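Local coordinates for protein superoxide dismutase (Anaplasma phagocytophilum, PDB 3JS4) that probably converts superoxide radicals into oxygen and hydrogen peroxide by alternately reducing and oxidising a metal ion, here iron, at its active site, at residues G75-K80 with R89-N94; E132-A137 with L162-T167; S141-F146 with K202-F207. All blocks are in the same frame, centred on the assembly; numbering follows the deposited sequence.

Contact 1 (G75-K80 with R89-N94)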
loop_
_atom_site.group_PDB
_atom_site.type_symbol
_atom_site.label_atom_id
_atom_site.label_comp_id
_atom_site.label_asym_id
_atom_site.label_seq_id
_atom_site.Cartn_x
_atom_site.Cartn_y
_atom_site.Cartn_z
ATOM N N GLY A 75 -7.035 -10.228 -4.822
ATOM C CA GLY A 75 -7.222 -10.398 -3.367
ATOM C C GLY A 75 -7.407 -11.863 -2.981
ATOM O O GLY A 75 -6.757 -12.351 -2.055
ATOM N N ASP A 76 -8.255 -12.572 -3.726
ATOM C CA ASP A 76 -8.476 -14.012 -3.546
ATOM C C ASP A 76 -7.227 -14.868 -3.763
ATOM O O ASP A 76 -6.986 -15.840 -3.034
ATOM C CB ASP A 76 -9.565 -14.508 -4.519
ATOM C CG ASP A 76 -10.972 -14.135 -4.081
ATOM O OD1 ASP A 76 -11.196 -13.780 -2.895
ATOM O OD2 ASP A 76 -11.870 -14.204 -4.944
ATOM N N ILE A 77 -6.462 -14.520 -4.797
ATOM C CA ILE A 77 -5.252 -15.259 -5.162
ATOM C C ILE A 77 -4.195 -15.120 -4.073
ATOM O O ILE A 77 -3.553 -16.098 -3.722
ATOM C CB ILE A 77 -4.670 -14.781 -6.524
ATOM C CG1 ILE A 77 -5.653 -15.130 -7.656
ATOM C CG2 ILE A 77 -3.256 -15.361 -6.752
ATOM C CD1 ILE A 77 -5.376 -14.446 -8.957
ATOM N N VAL A 78 -4.049 -13.903 -3.538
ATOM C CA VAL A 78 -3.113 -13.638 -2.455
ATOM C C VAL A 78 -3.321 -14.604 -1.285
ATOM O O VAL A 78 -2.383 -15.271 -0.859
ATOM C CB VAL A 78 -3.193 -12.161 -1.987
ATOM C CG1 VAL A 78 -2.408 -11.945 -0.706
ATOM C CG2 VAL A 78 -2.659 -11.229 -3.090
ATOM N N VAL A 79 -4.558 -14.701 -0.796
ATOM C CA VAL A 79 -4.854 -15.530 0.358
ATOM C C VAL A 79 -4.630 -17.011 0.020
ATOM O O VAL A 79 -3.943 -17.706 0.757
ATOM C CB VAL A 79 -6.285 -15.262 0.882
ATOM C CG1 VAL A 79 -6.652 -16.221 2.016
ATOM C CG2 VAL A 79 -6.423 -13.803 1.319
ATOM N N LYS A 80 -5.160 -17.476 -1.108
ATOM C CA LYS A 80 -5.028 -18.893 -1.488
ATOM C C LYS A 80 -3.573 -19.347 -1.700
ATOM O O LYS A 80 -3.163 -20.414 -1.213
ATOM C CB LYS A 80 -5.885 -19.186 -2.726
ATOM C CG LYS A 80 -7.351 -19.508 -2.378
ATOM C CD LYS A 80 -8.293 -19.186 -3.538
ATOM C CE LYS A 80 -9.765 -19.339 -3.126
ATOM N NZ LYS A 80 -10.657 -18.957 -4.246
ATOM N N ARG A 89 4.248 -19.927 -3.190
ATOM C CA ARG A 89 5.002 -18.770 -2.667
ATOM C C ARG A 89 5.363 -17.729 -3.736
ATOM O O ARG A 89 5.221 -16.528 -3.509
ATOM C CB ARG A 89 6.262 -19.205 -1.910
ATOM C CG ARG A 89 6.979 -18.041 -1.178
ATOM C CD ARG A 89 7.817 -18.513 0.042
ATOM N NE ARG A 89 6.992 -19.207 1.037
ATOM C CZ ARG A 89 7.169 -20.472 1.446
ATOM N NH1 ARG A 89 8.170 -21.222 0.974
ATOM N NH2 ARG A 89 6.333 -20.994 2.340
ATOM N N ALA A 90 5.840 -18.185 -4.886
ATOM C CA ALA A 90 6.152 -17.248 -5.970
ATOM C C ALA A 90 4.877 -16.554 -6.459
ATOM O O ALA A 90 4.867 -15.359 -6.712
ATOM C CB ALA A 90 6.901 -17.965 -7.126
ATOM N N ILE A 91 3.788 -17.305 -6.585
ATOM C CA ILE A 91 2.519 -16.723 -6.986
ATOM C C ILE A 91 2.060 -15.700 -5.939
ATOM O O ILE A 91 1.643 -14.604 -6.288
ATOM C CB ILE A 91 1.449 -17.805 -7.244
ATOM C CG1 ILE A 91 1.737 -18.510 -8.588
ATOM C CG2 ILE A 91 0.069 -17.179 -7.266
ATOM C CD1 ILE A 91 0.913 -19.810 -8.826
ATOM N N PHE A 92 2.155 -16.064 -4.660
ATOM C CA PHE A 92 1.842 -15.129 -3.587
ATOM C C PHE A 92 2.672 -13.844 -3.663
ATOM O O PHE A 92 2.118 -12.738 -3.654
ATOM C CB PHE A 92 2.009 -15.774 -2.207
ATOM C CG PHE A 92 2.176 -14.764 -1.099
ATOM C CD1 PHE A 92 1.089 -14.005 -0.676
ATOM C CD2 PHE A 92 3.438 -14.538 -0.522
ATOM C CE1 PHE A 92 1.234 -13.044 0.340
ATOM C CE2 PHE A 92 3.611 -13.570 0.497
ATOM C CZ PHE A 92 2.503 -12.813 0.928
ATOM N N ASN A 93 3.994 -13.985 -3.717
ATOM C CA ASN A 93 4.873 -12.810 -3.783
ATOM C C ASN A 93 4.455 -11.848 -4.908
ATOM O O ASN A 93 4.402 -10.627 -4.701
ATOM C CB ASN A 93 6.329 -13.232 -4.018
ATOM C CG ASN A 93 6.959 -13.925 -2.816
ATOM O OD1 ASN A 93 6.518 -13.766 -1.670
ATOM N ND2 ASN A 93 8.039 -14.668 -3.078
ATOM N N ASN A 94 4.198 -12.388 -6.108
ATOM C CA ASN A 94 3.856 -11.531 -7.253
ATOM C C ASN A 94 2.447 -10.934 -7.230
ATOM O O ASN A 94 2.296 -9.722 -7.487
ATOM C CB ASN A 94 4.175 -12.213 -8.607
ATOM C CG ASN A 94 5.677 -12.367 -8.814
ATOM O OD1 ASN A 94 6.347 -11.449 -9.291
ATOM N ND2 ASN A 94 6.224 -13.519 -8.388
#

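Contact 2 (E132-A137 with L162-T167)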
loop_
_atom_site.group_PDB
_atom_site.type_symbol
_atom_site.label_atom_id
_atom_site.label_comp_id
_atom_site.label_asym_id
_atom_site.label_seq_id
_atom_site.Cartn_x
_atom_site.Cartn_y
_atom_site.Cartn_z
ATOM N N GLU A 132 -0.672 15.034 15.164
ATOM C CA GLU A 132 0.769 14.866 15.369
ATOM C C GLU A 132 1.090 13.442 15.895
ATOM O O GLU A 132 2.071 12.827 15.462
ATOM C CB GLU A 132 1.335 15.993 16.256
ATOM C CG GLU A 132 2.847 15.938 16.492
ATOM C CD GLU A 132 3.368 17.059 17.412
ATOM O OE1 GLU A 132 2.566 17.706 18.127
ATOM O OE2 GLU A 132 4.598 17.300 17.412
ATOM N N GLY A 133 0.236 12.913 16.773
ATOM C CA GLY A 133 0.327 11.509 17.238
ATOM C C GLY A 133 0.253 10.490 16.097
ATOM O O GLY A 133 0.994 9.494 16.080
ATOM N N PHE A 134 -0.645 10.726 15.141
ATOM C CA PHE A 134 -0.674 9.906 13.953
ATOM C C PHE A 134 0.642 10.010 13.147
ATOM O O PHE A 134 1.253 8.977 12.816
ATOM C CB PHE A 134 -1.891 10.220 13.060
ATOM C CG PHE A 134 -1.752 9.683 11.663
ATOM C CD1 PHE A 134 -1.843 8.308 11.419
ATOM C CD2 PHE A 134 -1.501 10.538 10.597
ATOM C CE1 PHE A 134 -1.683 7.799 10.131
ATOM C CE2 PHE A 134 -1.338 10.036 9.313
ATOM C CZ PHE A 134 -1.444 8.675 9.072
ATOM N N ASN A 135 1.080 11.236 12.847
ATOM C CA ASN A 135 2.323 11.426 12.081
ATOM C C ASN A 135 3.480 10.689 12.754
ATOM O O ASN A 135 4.272 10.030 12.087
ATOM C CB ASN A 135 2.688 12.901 11.930
ATOM C CG ASN A 135 1.738 13.658 11.013
ATOM O OD1 ASN A 135 1.020 13.069 10.187
ATOM N ND2 ASN A 135 1.730 14.982 11.155
ATOM N N ASN A 136 3.557 10.791 14.084
ATOM C CA ASN A 136 4.624 10.118 14.830
ATOM C C ASN A 136 4.572 8.608 14.741
ATOM O O ASN A 136 5.613 7.978 14.602
ATOM C CB ASN A 136 4.686 10.586 16.287
ATOM C CG ASN A 136 5.148 12.044 16.408
ATOM O OD1 ASN A 136 5.699 12.618 15.454
ATOM N ND2 ASN A 136 4.907 12.652 17.560
ATOM N N ALA A 137 3.368 8.035 14.791
ATOM C CA ALA A 137 3.205 6.581 14.749
ATOM C C ALA A 137 3.547 6.076 13.348
ATOM O O ALA A 137 4.243 5.077 13.194
ATOM C CB ALA A 137 1.785 6.188 15.125
ATOM N N LEU A 162 -8.385 3.201 14.511
ATOM C CA LEU A 162 -7.347 3.187 13.501
ATOM C C LEU A 162 -6.055 2.734 14.174
ATOM O O LEU A 162 -5.850 2.975 15.371
ATOM C CB LEU A 162 -7.170 4.579 12.886
ATOM C CG LEU A 162 -8.403 5.256 12.266
ATOM C CD1 LEU A 162 -8.059 6.696 11.889
ATOM C CD2 LEU A 162 -8.905 4.505 11.018
ATOM N N LYS A 163 -5.217 2.034 13.414
ATOM C CA LYS A 163 -3.896 1.618 13.866
ATOM C C LYS A 163 -2.912 1.813 12.717
ATOM O O LYS A 163 -3.309 1.808 11.551
ATOM C CB LYS A 163 -3.894 0.134 14.244
ATOM C CG LYS A 163 -4.770 -0.276 15.444
ATOM C CD LYS A 163 -4.227 0.215 16.751
ATOM C CE LYS A 163 -5.230 -0.032 17.885
ATOM N NZ LYS A 163 -4.676 0.463 19.170
ATOM N N VAL A 164 -1.632 1.969 13.049
ATOM C CA VAL A 164 -0.566 1.842 12.052
ATOM C C VAL A 164 0.181 0.521 12.287
ATOM O O VAL A 164 0.583 0.228 13.426
ATOM C CB VAL A 164 0.396 3.020 12.122
ATOM C CG1 VAL A 164 1.539 2.842 11.105
ATOM C CG2 VAL A 164 -0.356 4.363 11.859
ATOM N N VAL A 165 0.326 -0.289 11.232
ATOM C CA VAL A 165 1.146 -1.501 11.322
ATOM C C VAL A 165 2.097 -1.573 10.125
ATOM O O VAL A 165 1.817 -0.999 9.090
ATOM C CB VAL A 165 0.302 -2.821 11.382
ATOM C CG1 VAL A 165 -0.617 -2.849 12.625
ATOM C CG2 VAL A 165 -0.543 -3.028 10.103
ATOM N N SER A 166 3.205 -2.299 10.247
ATOM C CA SER A 166 4.039 -2.543 9.079
ATOM C C SER A 166 4.117 -4.035 8.738
ATOM O O SER A 166 3.854 -4.918 9.587
ATOM C CB SER A 166 5.430 -1.930 9.239
ATOM O OG SER A 166 6.080 -2.418 10.404
ATOM N N THR A 167 4.419 -4.308 7.475
ATOM C CA THR A 167 4.637 -5.676 7.041
ATOM C C THR A 167 5.974 -5.821 6.304
ATOM O O THR A 167 6.517 -4.850 5.753
ATOM C CB THR A 167 3.506 -6.149 6.134
ATOM O OG1 THR A 167 3.412 -5.272 4.994
ATOM C CG2 THR A 167 2.163 -6.166 6.910
#

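Contact 3 (S141-F146 with K202-F207)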
loop_
_atom_site.group_PDB
_atom_site.type_symbol
_atom_site.label_atom_id
_atom_site.label_comp_id
_atom_site.label_asym_id
_atom_site.label_seq_id
_atom_site.Cartn_x
_atom_site.Cartn_y
_atom_site.Cartn_z
ATOM N N SER A 141 6.775 3.752 12.478
ATOM C CA SER A 141 6.501 2.457 11.879
ATOM C C SER A 141 7.335 2.287 10.599
ATOM O O SER A 141 7.906 1.225 10.354
ATOM C CB SER A 141 5.012 2.291 11.612
ATOM O OG SER A 141 4.751 1.098 10.893
ATOM N N GLY A 142 7.446 3.350 9.816
ATOM C CA GLY A 142 8.214 3.261 8.580
ATOM C C GLY A 142 9.700 3.063 8.810
ATOM O O GLY A 142 10.336 2.304 8.095
ATOM N N LEU A 143 10.255 3.749 9.805
ATOM C CA LEU A 143 11.696 3.664 10.087
ATOM C C LEU A 143 12.003 2.357 10.833
ATOM O O LEU A 143 13.159 1.903 10.867
ATOM C CB LEU A 143 12.174 4.898 10.878
ATOM C CG LEU A 143 11.957 6.266 10.222
ATOM C CD1 LEU A 143 12.256 7.455 11.157
ATOM C CD2 LEU A 143 12.780 6.367 8.938
ATOM N N GLY A 144 10.954 1.761 11.404
ATOM C CA GLY A 144 11.050 0.541 12.192
ATOM C C GLY A 144 10.999 -0.753 11.387
ATOM O O GLY A 144 11.392 -1.795 11.888
ATOM N N GLN A 145 10.511 -0.687 10.141
ATOM C CA GLN A 145 10.452 -1.866 9.272
ATOM C C GLN A 145 11.808 -2.115 8.607
ATOM O O GLN A 145 12.181 -1.447 7.616
ATOM C CB GLN A 145 9.362 -1.713 8.194
ATOM C CG GLN A 145 9.159 -2.997 7.347
ATOM C CD GLN A 145 8.923 -4.246 8.211
ATOM O OE1 GLN A 145 7.986 -4.300 9.019
ATOM N NE2 GLN A 145 9.772 -5.248 8.043
ATOM N N PHE A 146 12.525 -3.100 9.125
ATOM C CA PHE A 146 13.892 -3.351 8.693
ATOM C C PHE A 146 13.865 -4.155 7.390
ATOM O O PHE A 146 13.112 -5.135 7.268
ATOM C CB PHE A 146 14.626 -4.068 9.836
ATOM C CG PHE A 146 16.067 -4.437 9.542
ATOM C CD1 PHE A 146 17.037 -3.454 9.332
ATOM C CD2 PHE A 146 16.463 -5.779 9.546
ATOM C CE1 PHE A 146 18.379 -3.803 9.089
ATOM C CE2 PHE A 146 17.801 -6.139 9.308
ATOM C CZ PHE A 146 18.760 -5.147 9.074
ATOM N N LYS A 202 13.316 11.235 5.076
ATOM C CA LYS A 202 12.955 12.340 4.187
ATOM C C LYS A 202 11.763 11.975 3.323
ATOM O O LYS A 202 10.838 12.755 3.193
ATOM C CB LYS A 202 14.128 12.802 3.309
ATOM C CG LYS A 202 14.368 14.266 3.470
ATOM C CD LYS A 202 15.358 14.831 2.456
ATOM C CE LYS A 202 15.089 16.316 2.252
ATOM N NZ LYS A 202 16.068 16.949 1.308
ATOM N N TYR A 203 11.785 10.768 2.758
ATOM C CA TYR A 203 10.656 10.249 1.968
ATOM C C TYR A 203 9.376 10.081 2.798
ATOM O O TYR A 203 8.284 10.383 2.319
ATOM C CB TYR A 203 11.037 8.904 1.321
ATOM C CG TYR A 203 9.885 8.005 0.897
ATOM C CD1 TYR A 203 9.123 8.291 -0.239
ATOM C CD2 TYR A 203 9.628 6.823 1.571
ATOM C CE1 TYR A 203 8.081 7.442 -0.645
ATOM C CE2 TYR A 203 8.599 5.977 1.182
ATOM C CZ TYR A 203 7.838 6.280 0.063
ATOM O OH TYR A 203 6.817 5.428 -0.339
ATOM N N ILE A 204 9.501 9.586 4.027
ATOM C CA ILE A 204 8.316 9.450 4.901
ATOM C C ILE A 204 7.715 10.838 5.223
ATOM O O ILE A 204 6.488 11.012 5.220
ATOM C CB ILE A 204 8.618 8.660 6.208
ATOM C CG1 ILE A 204 9.062 7.230 5.874
ATOM C CG2 ILE A 204 7.355 8.591 7.099
ATOM C CD1 ILE A 204 9.623 6.462 7.055
ATOM N N ASP A 205 8.589 11.811 5.486
ATOM C CA ASP A 205 8.169 13.184 5.744
ATOM C C ASP A 205 7.386 13.739 4.580
ATOM O O ASP A 205 6.311 14.305 4.771
ATOM C CB ASP A 205 9.358 14.094 6.035
ATOM C CG ASP A 205 10.031 13.791 7.361
ATOM O OD1 ASP A 205 9.486 13.007 8.173
ATOM O OD2 ASP A 205 11.121 14.360 7.591
ATOM N N VAL A 206 7.927 13.558 3.376
ATOM C CA VAL A 206 7.287 14.021 2.167
ATOM C C VAL A 206 5.938 13.316 1.932
ATOM O O VAL A 206 4.949 13.952 1.535
ATOM C CB VAL A 206 8.229 13.850 0.971
ATOM C CG1 VAL A 206 7.465 13.961 -0.318
ATOM C CG2 VAL A 206 9.333 14.897 1.026
ATOM N N PHE A 207 5.897 12.003 2.185
ATOM C CA PHE A 207 4.642 11.258 2.054
ATOM C C PHE A 207 3.500 11.862 2.908
ATOM O O PHE A 207 2.372 12.099 2.428
ATOM C CB PHE A 207 4.865 9.783 2.430
ATOM C CG PHE A 207 3.642 8.903 2.220
ATOM C CD1 PHE A 207 3.415 8.291 0.987
ATOM C CD2 PHE A 207 2.736 8.689 3.253
ATOM C CE1 PHE A 207 2.292 7.450 0.765
ATOM C CE2 PHE A 207 1.591 7.862 3.050
ATOM C CZ PHE A 207 1.379 7.241 1.807
#

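Contact 1 (G75-K80 with R89-N94)
Beside I91 and F92, the residues of helix 89-106 that meet I77 and V78 of helix 74-83, the carbonyl oxygen of A90 is gripped twice by N94. The side-chain N94 ND2 donates to A90 O at 2.8 Å with an N-H...O angle of 158°, while N94 N makes the helical bond to A90 O at 3.1 Å. The two donors arrive from opposite faces of the carbonyl plane, and the oxygen lies close to the plane of the N94 amide, which fixes the rotation of that group. N94 packs on Y53, V56 and L60 of helix 39-60, so the bond belongs to the flank of the helix turned from I77 and V78.

The contact proper is apolar. The CG2 branches of I77 and I91, each anti to its own backbone N, meet methyl to methyl at 3.8 Å, with the two side chains crossing at about a right angle. One residue along on each helix, V78 lies against the ring of F92: V78 CG1 is 3.9 Å from F92 CE1, and V78 O stands 3.7 Å from F92 CD1, approaching the ring obliquely. F92 chi1 of 160° swings the ring toward the neighbouring helix, where H82 also meets it in an edge-to-face stack. The backbones come near here, with V78 CA and F92 CA 5.3 Å apart; the small A95 faces I77 and V78, and A81 faces I91 and F92.

All four touching residues are buried within the alpha-hairpin domain, whose helix 89-106 also carries the iron ligand H101. With carbons and one carbonyl oxygen making the contact, cohesion probably comes from hydrophobic burial and dispersion; the grip on A90 O stays within helix 89-106.

Contact 2 (E132-A137 with L162-T167)
V164 sends its side chain from strand 161-168 into the angle between F134 and A137, two residues on successive turns of helix 131-144. Its CG2 branch does most of the touching: V164 CG2 lies 4.1 Å from F134 CE1 and 4.3 Å from A137 CB, so a single methyl bridges the ring and the alanine. The other branch meets the backbone of the helix, with V164 CG1 4.1 Å from A137 O. With CG1 anti to the backbone N (chi1 178°), CG2 is set beside that N, on the flank where F134 lies. V164 CG2 approaches the F134 ring obliquely, although the two side chains as wholes cross at about a right angle.

In the C-terminal alpha/beta domain of iron/manganese superoxide dismutases, helices pack on a three-stranded antiparallel sheet, and here helix 131-144 covers one face of strand 161-168, an outermost strand within this chain. Alternation along the strand explains the pattern: V164 faces the helix while K163 points away from it, and the backbone of K163 and V165 bonds to V154 and W152 of the adjoining strand.

The F134 ring is further enclosed by F128, F138 and W214, whose planes are inclined to it by roughly 50° to 60°. F128 and F138 also touch V164.

Contact 3 (S141-F146 with K202-F207)
I204 reaches from helix 200-211 to the end part of helix 131-144, where it meets G142 and L143. Its CB points at the opposing helix, and CG1, set beside the backbone N, continues in that direction. A nearly extended chi2 of 169° drives CD1 farther out, and this terminal methyl makes the whole contact. On one partner it sits against bare backbone, with I204 CD1 3.8 Å from G142 CA, on the side where the glycine has no side chain to hold it off. On the other it touches the isobutyl group, I204 CD1 lying 3.7 Å from L143 CD2 and 3.9 Å from L143 CG. The leucine bends its end toward the isoleucine although its CB does not point there.

M185 of strand 179-186 also packs on I204. R200 NH1, at the start of helix 200-211, bonds G142 O on helix 131-144 and Q145 O in the loop that follows, a polar tie beside the apolar one. Y203 bonds through OH to the backbone O of D186, an iron ligand. The arrangement is helix-on-helix packing in the C-terminal alpha/beta domain of the iron/manganese superoxide dismutase fold, next to strand 179-186, which ends in D186.

How the contacts relate
From the N terminus, contact 1 comes first: it closes the short connection between helices 74-83 and 89-106 inside the alpha-hairpin domain, and is complete before the other two begin. Contact 2 then closes the excursion from helix 131-144 through strand 149-156 to strand 161-168. Before it closes, 141-146 has already opened contact 3, which ends much later on helix 200-211, so contacts 2 and 3 cross. They share helix 131-144, which thereby joins the sheet to helix 200-211, and they touch directly: S166 OG and Q145 OE1 are 3.0 Å apart, probably hydrogen-bonded. Contact 1 lies across the chain's centre, its own centre about 26 Å from each of theirs.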